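Local coordinates for protein V-type ATP synthase alpha chain (Nanoarchaeum equitans Kin4-M, PDB 5BN3) that is the alpha (A) chain of a V-type ATP synthase, a multidomain protein whose P-loop domain holds adenosine-5'-diphosphate in the model, at residues V24-E29 with I45-D50; G33-I36 with K42-I45; V315-D320 with A354-R359. All blocks are in the same frame, centred on the assembly; numbering follows the deposited sequence.

Contact 1. Residues V24-E29 with I45-D50; sequences VRVGEE and IQVYED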
# COMPACT_ATOMS: atom_id res chain seq x y z
N VAL A 24 -19.50 -35.47 10.96
CA VAL A 24 -18.83 -36.74 10.72
C VAL A 24 -17.78 -37.00 11.79
O VAL A 24 -17.39 -36.10 12.52
CB VAL A 24 -18.17 -36.80 9.33
CG1 VAL A 24 -19.22 -36.76 8.24
CG2 VAL A 24 -17.18 -35.64 9.16
N ARG A 25 -17.34 -38.25 11.88
CA ARG A 25 -16.26 -38.61 12.78
C ARG A 25 -15.05 -39.05 11.97
O ARG A 25 -15.12 -40.01 11.20
CB ARG A 25 -16.72 -39.70 13.76
CG ARG A 25 -17.72 -39.17 14.78
CD ARG A 25 -18.64 -40.25 15.31
NE ARG A 25 -19.56 -39.70 16.31
CZ ARG A 25 -20.70 -40.27 16.69
NH1 ARG A 25 -21.09 -41.41 16.13
NH2 ARG A 25 -21.46 -39.68 17.60
N VAL A 26 -13.94 -38.33 12.14
CA VAL A 26 -12.80 -38.45 11.25
C VAL A 26 -11.67 -39.30 11.83
O VAL A 26 -11.20 -39.06 12.95
CB VAL A 26 -12.24 -37.06 10.88
CG1 VAL A 26 -11.06 -37.18 9.94
CG2 VAL A 26 -13.33 -36.21 10.24
N GLY A 27 -11.23 -40.30 11.07
CA GLY A 27 -10.14 -41.16 11.49
C GLY A 27 -10.55 -42.19 12.53
O GLY A 27 -11.69 -42.20 12.98
N GLU A 28 -9.61 -43.05 12.90
CA GLU A 28 -9.87 -44.09 13.89
C GLU A 28 -10.14 -43.50 15.27
O GLU A 28 -10.85 -44.10 16.08
CB GLU A 28 -8.70 -45.06 13.96
N GLU A 29 -9.57 -42.32 15.53
CA GLU A 29 -9.79 -41.65 16.81
C GLU A 29 -11.10 -40.88 16.83
O GLU A 29 -11.47 -40.30 17.85
CB GLU A 29 -8.61 -40.73 17.15
CG GLU A 29 -7.33 -41.47 17.49
CD GLU A 29 -6.39 -40.66 18.36
OE1 GLU A 29 -6.76 -39.52 18.72
OE2 GLU A 29 -5.29 -41.15 18.68
N ILE A 45 -14.36 -31.31 4.61
CA ILE A 45 -14.70 -31.40 6.02
C ILE A 45 -13.80 -30.51 6.87
O ILE A 45 -12.57 -30.61 6.80
CB ILE A 45 -14.55 -32.85 6.52
CG1 ILE A 45 -15.49 -33.78 5.74
CG2 ILE A 45 -14.82 -32.95 8.01
CD1 ILE A 45 -15.03 -35.22 5.68
N GLN A 46 -14.40 -29.63 7.67
CA GLN A 46 -13.61 -28.89 8.65
C GLN A 46 -13.63 -29.64 9.98
O GLN A 46 -14.69 -29.99 10.51
CB GLN A 46 -14.06 -27.43 8.79
CG GLN A 46 -15.42 -27.18 9.41
CD GLN A 46 -15.78 -25.70 9.41
OE1 GLN A 46 -15.46 -24.98 8.47
NE2 GLN A 46 -16.45 -25.25 10.46
N VAL A 47 -12.43 -29.92 10.49
CA VAL A 47 -12.26 -30.74 11.68
C VAL A 47 -12.09 -29.86 12.91
O VAL A 47 -11.29 -28.92 12.90
CB VAL A 47 -11.05 -31.68 11.52
CG1 VAL A 47 -10.91 -32.58 12.73
CG2 VAL A 47 -11.20 -32.50 10.26
N TYR A 48 -12.84 -30.17 13.97
CA TYR A 48 -12.83 -29.36 15.19
C TYR A 48 -11.82 -29.88 16.20
O TYR A 48 -11.96 -29.67 17.41
CB TYR A 48 -14.23 -29.30 15.79
CG TYR A 48 -15.23 -28.64 14.87
CD1 TYR A 48 -15.30 -27.26 14.77
CD2 TYR A 48 -16.09 -29.40 14.09
CE1 TYR A 48 -16.20 -26.66 13.93
CE2 TYR A 48 -16.99 -28.81 13.25
CZ TYR A 48 -17.05 -27.43 13.17
OH TYR A 48 -17.95 -26.83 12.32
N GLU A 49 -10.80 -30.57 15.70
CA GLU A 49 -9.70 -31.06 16.53
C GLU A 49 -8.42 -31.02 15.72
O GLU A 49 -8.45 -30.82 14.50
CB GLU A 49 -10.00 -32.47 17.04
CG GLU A 49 -10.34 -32.53 18.52
CD GLU A 49 -11.59 -33.34 18.82
OE1 GLU A 49 -12.26 -33.79 17.86
OE2 GLU A 49 -11.91 -33.52 20.01
N ASP A 50 -7.28 -31.21 16.39
CA ASP A 50 -6.00 -31.19 15.69
C ASP A 50 -5.89 -32.37 14.73
O ASP A 50 -6.27 -33.50 15.06
CB ASP A 50 -4.84 -31.21 16.68
CG ASP A 50 -3.49 -31.06 16.00
OD1 ASP A 50 -3.43 -30.45 14.91
OD2 ASP A 50 -2.49 -31.55 16.56
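No flat group enters the contact of Val24 and Val26 with Ile45 and Val47; the nearby amide and ring belong to Gln46, which points away, and Tyr48, which takes no part. There Gln46 NE2 donates to Tyr48 OH at 2.9 Å, a moderately bent bond (153°) with the hydroxyl oxygen tilted 16° out of the amide plane. Glu295 takes up NE2 as well, so Gln46 NE2 and Tyr48 OH both have partners.

The contact itself belongs to the N-terminal antiparallel beta-barrel domain. Strands 23-26 and 42-47 are not hydrogen-bonded to each other: strand 31-39 runs between them, and their short axes stay 9.0 Å apart. The two short segments run 65° from parallel, consistent with the strong twist and coiling of a barrel sheet, and branched side chains meet over the intervening strand, where Val35 touches both Val24 and Ile45. Beta-branched Val and Ile suit such a place, since they accept extended backbone and offer compact methyl groups to a buried interior.

Val24 and Ile45 reach toward each other tip to tip, CG2 to CG2 at 3.8 Å, and Ile45 CD1 rests 4.1 Å from the same Val24 CG2. This methyl stands between the backbone N and the carbonyl carbon of Val24, which aims it toward Ile45. Two residues further on, one methyl serves two partners: Val26 CG2 lies 4.2 Å from Ile45 CG2 and 4.3 Å from Val47 CG2.

Contact 2. Residues G33-I36 with K42-I45; sequences GEVI and KAYI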
# COMPACT_ATOMS: atom_id res chain seq x y z
N GLY A 33 -16.02 -33.61 13.06
CA GLY A 33 -15.88 -32.78 11.88
C GLY A 33 -17.25 -32.43 11.32
O GLY A 33 -18.26 -32.99 11.74
N GLU A 34 -17.27 -31.50 10.37
CA GLU A 34 -18.52 -31.09 9.74
C GLU A 34 -18.30 -30.91 8.24
O GLU A 34 -17.38 -30.21 7.82
CB GLU A 34 -19.04 -29.80 10.37
CG GLU A 34 -20.41 -29.35 9.88
CD GLU A 34 -20.85 -28.04 10.52
OE1 GLU A 34 -20.01 -27.36 11.14
OE2 GLU A 34 -22.04 -27.68 10.39
N VAL A 35 -19.15 -31.54 7.43
CA VAL A 35 -19.07 -31.38 5.98
C VAL A 35 -19.52 -29.97 5.58
O VAL A 35 -20.62 -29.55 5.91
CB VAL A 35 -19.94 -32.42 5.25
CG1 VAL A 35 -19.84 -32.23 3.75
CG2 VAL A 35 -19.50 -33.83 5.62
N ILE A 36 -18.65 -29.25 4.88
CA ILE A 36 -18.94 -27.87 4.51
C ILE A 36 -19.07 -27.71 3.00
O ILE A 36 -19.50 -26.66 2.51
CB ILE A 36 -17.84 -26.91 5.02
CG1 ILE A 36 -16.48 -27.29 4.43
CG2 ILE A 36 -17.79 -26.92 6.54
CD1 ILE A 36 -15.35 -26.39 4.88
N LYS A 42 -16.48 -36.49 -3.51
CA LYS A 42 -15.62 -35.93 -2.47
C LYS A 42 -16.40 -35.07 -1.48
O LYS A 42 -17.39 -34.43 -1.85
CB LYS A 42 -14.52 -35.08 -3.11
CG LYS A 42 -13.76 -35.76 -4.23
CD LYS A 42 -12.88 -34.76 -4.96
CE LYS A 42 -11.42 -35.17 -4.93
NZ LYS A 42 -11.13 -36.30 -5.85
N ALA A 43 -15.94 -35.06 -0.23
CA ALA A 43 -16.51 -34.17 0.78
C ALA A 43 -15.43 -33.32 1.41
O ALA A 43 -14.35 -33.81 1.74
CB ALA A 43 -17.24 -34.96 1.84
N TYR A 44 -15.72 -32.03 1.59
CA TYR A 44 -14.79 -31.13 2.25
C TYR A 44 -15.23 -30.94 3.69
O TYR A 44 -16.34 -30.47 3.97
CB TYR A 44 -14.71 -29.80 1.49
CG TYR A 44 -14.10 -29.96 0.11
CD1 TYR A 44 -14.87 -30.39 -0.96
CD2 TYR A 44 -12.76 -29.70 -0.11
CE1 TYR A 44 -14.32 -30.55 -2.22
CE2 TYR A 44 -12.20 -29.86 -1.37
CZ TYR A 44 -12.98 -30.28 -2.42
OH TYR A 44 -12.43 -30.43 -3.66
N ILE A 45 -14.36 -31.31 4.61
CA ILE A 45 -14.70 -31.40 6.02
C ILE A 45 -13.80 -30.51 6.87
O ILE A 45 -12.57 -30.61 6.80
CB ILE A 45 -14.55 -32.85 6.52
CG1 ILE A 45 -15.49 -33.78 5.74
CG2 ILE A 45 -14.82 -32.95 8.01
CD1 ILE A 45 -15.03 -35.22 5.68
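A beta hairpin, strands 31-39 and 42-47 of the N-terminal barrel domain, brings these residues together. Val35 and Ile45 face each other as an antiparallel non-hydrogen-bonded pair with their CA atoms 4.4 Å apart, and both side chains stand on the same face of the sheet. They meet at a slant, Val35 CG2 against Ile45 CG1 at 4.0 Å, while the other branch, Val35 CG1, turned anti to the backbone N (chi1 180°), leans toward Ala43 CB. The small methyl of Ala43 fits beside the bulkier valine.

Next to this pair Ile36 N donates to Tyr44 O over 2.8 Å, an almost straight bond (173° at the hydrogen). The same carbonyl oxygen also receives a CA-H...O contact from Val35 CA, and Ile45 CA makes the matching one to Glu34 O at 3.4 Å. Packing is tight at Ile36, whose CG1 is swung between the backbone N and the carbonyl carbon (chi1 60°) and comes within 3.2 Å of Tyr44 O. At Gly33 the absence of a side chain lets Ile45 CG2 settle 4.0 Å from Gly33 CA.

The long side chains carry their polar ends beyond the hairpin pair: Glu34 forms a salt bridge with Arg185 and lies doubtfully close to Tyr48 OH, and Tyr44 OH bonds Glu39. In the sheet the hairpin is central. Strand 11-15 adjoins strand 42-47, with Ala43 hydrogen-bonded to Ala14 through the backbone, and strand 23-26 adjoins strand 31-39, with Gly33 hydrogen-bonded to Val24 in the same way.

Contact 3. Residues V315-D320 with A354-R359; sequences VVVNAD and AEFYER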
# COMPACT_ATOMS: atom_id res chain seq x y z
N VAL A 315 -31.08 -11.54 27.88
CA VAL A 315 -29.78 -12.20 27.79
C VAL A 315 -28.77 -11.25 27.15
O VAL A 315 -29.12 -10.46 26.27
CB VAL A 315 -29.87 -13.48 26.93
CG1 VAL A 315 -28.56 -14.25 26.96
CG2 VAL A 315 -31.00 -14.36 27.41
N VAL A 316 -27.52 -11.31 27.61
CA VAL A 316 -26.43 -10.63 26.93
C VAL A 316 -25.34 -11.62 26.54
O VAL A 316 -24.95 -12.47 27.35
CB VAL A 316 -25.85 -9.46 27.76
CG1 VAL A 316 -25.43 -9.92 29.13
CG2 VAL A 316 -24.67 -8.82 27.03
N VAL A 317 -24.89 -11.54 25.30
CA VAL A 317 -23.75 -12.33 24.85
C VAL A 317 -22.56 -11.42 24.61
O VAL A 317 -22.65 -10.45 23.86
CB VAL A 317 -24.07 -13.09 23.54
CG1 VAL A 317 -22.80 -13.65 22.93
CG2 VAL A 317 -25.05 -14.21 23.80
N ASN A 318 -21.44 -11.73 25.28
CA ASN A 318 -20.18 -11.04 25.02
C ASN A 318 -19.27 -11.95 24.21
O ASN A 318 -18.98 -13.08 24.63
CB ASN A 318 -19.49 -10.64 26.33
CG ASN A 318 -20.36 -9.78 27.22
OD1 ASN A 318 -21.08 -10.28 28.09
ND2 ASN A 318 -20.29 -8.46 27.02
N ALA A 319 -18.81 -11.48 23.06
CA ALA A 319 -17.93 -12.28 22.21
C ALA A 319 -16.55 -11.64 22.08
O ALA A 319 -16.41 -10.56 21.49
CB ALA A 319 -18.55 -12.48 20.84
N ASP A 320 -15.53 -12.31 22.61
CA ASP A 320 -14.17 -11.80 22.68
C ASP A 320 -13.20 -12.88 22.21
O ASP A 320 -12.91 -13.81 22.96
CB ASP A 320 -13.87 -11.41 24.14
CG ASP A 320 -12.47 -10.85 24.33
OD1 ASP A 320 -11.87 -10.35 23.35
OD2 ASP A 320 -11.96 -10.89 25.48
N ALA A 354 -23.07 -11.38 9.70
CA ALA A 354 -24.50 -11.10 9.82
C ALA A 354 -25.26 -12.27 10.44
O ALA A 354 -26.21 -12.07 11.19
CB ALA A 354 -25.08 -10.76 8.47
N GLU A 355 -24.83 -13.50 10.14
CA GLU A 355 -25.46 -14.69 10.73
C GLU A 355 -25.37 -14.69 12.25
O GLU A 355 -26.18 -15.31 12.93
CB GLU A 355 -24.84 -15.97 10.15
CG GLU A 355 -25.20 -16.24 8.70
CD GLU A 355 -24.53 -17.50 8.16
OE1 GLU A 355 -23.93 -18.25 8.95
OE2 GLU A 355 -24.60 -17.72 6.93
N PHE A 356 -24.37 -13.99 12.78
CA PHE A 356 -24.21 -13.83 14.22
C PHE A 356 -25.06 -12.67 14.75
O PHE A 356 -25.96 -12.87 15.56
CB PHE A 356 -22.73 -13.63 14.56
CG PHE A 356 -22.46 -13.41 16.02
CD1 PHE A 356 -22.94 -14.31 16.97
CD2 PHE A 356 -21.71 -12.33 16.45
CE1 PHE A 356 -22.68 -14.12 18.32
CE2 PHE A 356 -21.45 -12.13 17.79
CZ PHE A 356 -21.93 -13.02 18.73
N TYR A 357 -24.77 -11.46 14.28
CA TYR A 357 -25.40 -10.26 14.83
C TYR A 357 -26.91 -10.15 14.58
O TYR A 357 -27.62 -9.52 15.36
CB TYR A 357 -24.68 -9.00 14.32
CG TYR A 357 -23.30 -8.82 14.90
CD1 TYR A 357 -23.14 -8.41 16.22
CD2 TYR A 357 -22.17 -9.06 14.14
CE1 TYR A 357 -21.88 -8.24 16.76
CE2 TYR A 357 -20.90 -8.90 14.68
CZ TYR A 357 -20.77 -8.49 15.99
OH TYR A 357 -19.52 -8.32 16.53
N GLU A 358 -27.39 -10.75 13.49
CA GLU A 358 -28.82 -10.69 13.19
C GLU A 358 -29.66 -11.54 14.15
O GLU A 358 -30.88 -11.51 14.11
CB GLU A 358 -29.09 -11.10 11.75
N ARG A 359 -28.98 -12.30 15.01
CA ARG A 359 -29.67 -13.10 16.02
C ARG A 359 -30.05 -12.26 17.23
O ARG A 359 -30.88 -12.67 18.04
CB ARG A 359 -28.78 -14.26 16.48
CG ARG A 359 -28.52 -15.33 15.43
CD ARG A 359 -28.28 -16.66 16.11
NE ARG A 359 -27.72 -17.67 15.22
CZ ARG A 359 -27.71 -18.98 15.49
NH1 ARG A 359 -28.24 -19.43 16.62
NH2 ARG A 359 -27.18 -19.82 14.62
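Phe356 CZ, the far end of its ring, carries the whole contact with strand 314-320. It meets Ala319 CB at 4.0 Å, the methyl coming in obliquely to the ring, and Val317 CG1 at 4.3 Å, this one at the ring edge and near its plane. CG of Phe356 is anti to the backbone N (chi1 178°), an extended setting that carries the ring across from the helix; the CA atoms of Ala319 and Phe356 are still 10.3 Å apart. A long aromatic side chain suits this distance, and a small alanine on the strand accepts its end.

Around this first shell, Ile298 of helix 293-309 and Ile375 of strand 370-379 also pack on Phe356. The Tyr357 ring turns a face to Phe356: Phe356 CD2 sits 3.8 Å above the Tyr357 ring plane, over the centre of that ring.

The setting is the parallel core sheet of a P-loop nucleotide-binding domain, where strand 314-320 lies between strands 244-250 and 370-379 and helix 349-357 packs on one side. Side chains alternate along the strand. Val317 and Ala319 turn to Phe356, whereas Asn318 points away and hydrogen-bonds Asn233 on helix 229-239, which follows the P-loop. At the strand's end Asp320 OD2 bonds the hydroxyl of Thr230 in the adenosine-5'-diphosphate pocket, a placing consistent with a Walker B aspartate.

Just past the ring-bearing turn, Arg359 has Glu355 O in plane at the edge of its guanidinium and forms a salt bridge with Glu306 of helix 293-309.

How the contacts relate
Contacts 1 and 2 belong to one barrel sheet. They share Ile45 and strand 42-47, and their centres are 10 Å apart; contact 2 joins neighbouring strands through the backbone, whereas contact 1 spans the strand between and relies on apolar side chains alone. Contact 3 lies about 26 to 27 Å from them, centre to centre, in the nucleotide-binding domain, and touches neither. Like contact 1 it is apolar and without hydrogen bonds, but it pairs a helix with a strand through one aromatic ring. All three are buried, yet contact 3 is near the middle of the chain, its centre about 7 Å from that of the chain, and the barrel contacts are some 30 Å out.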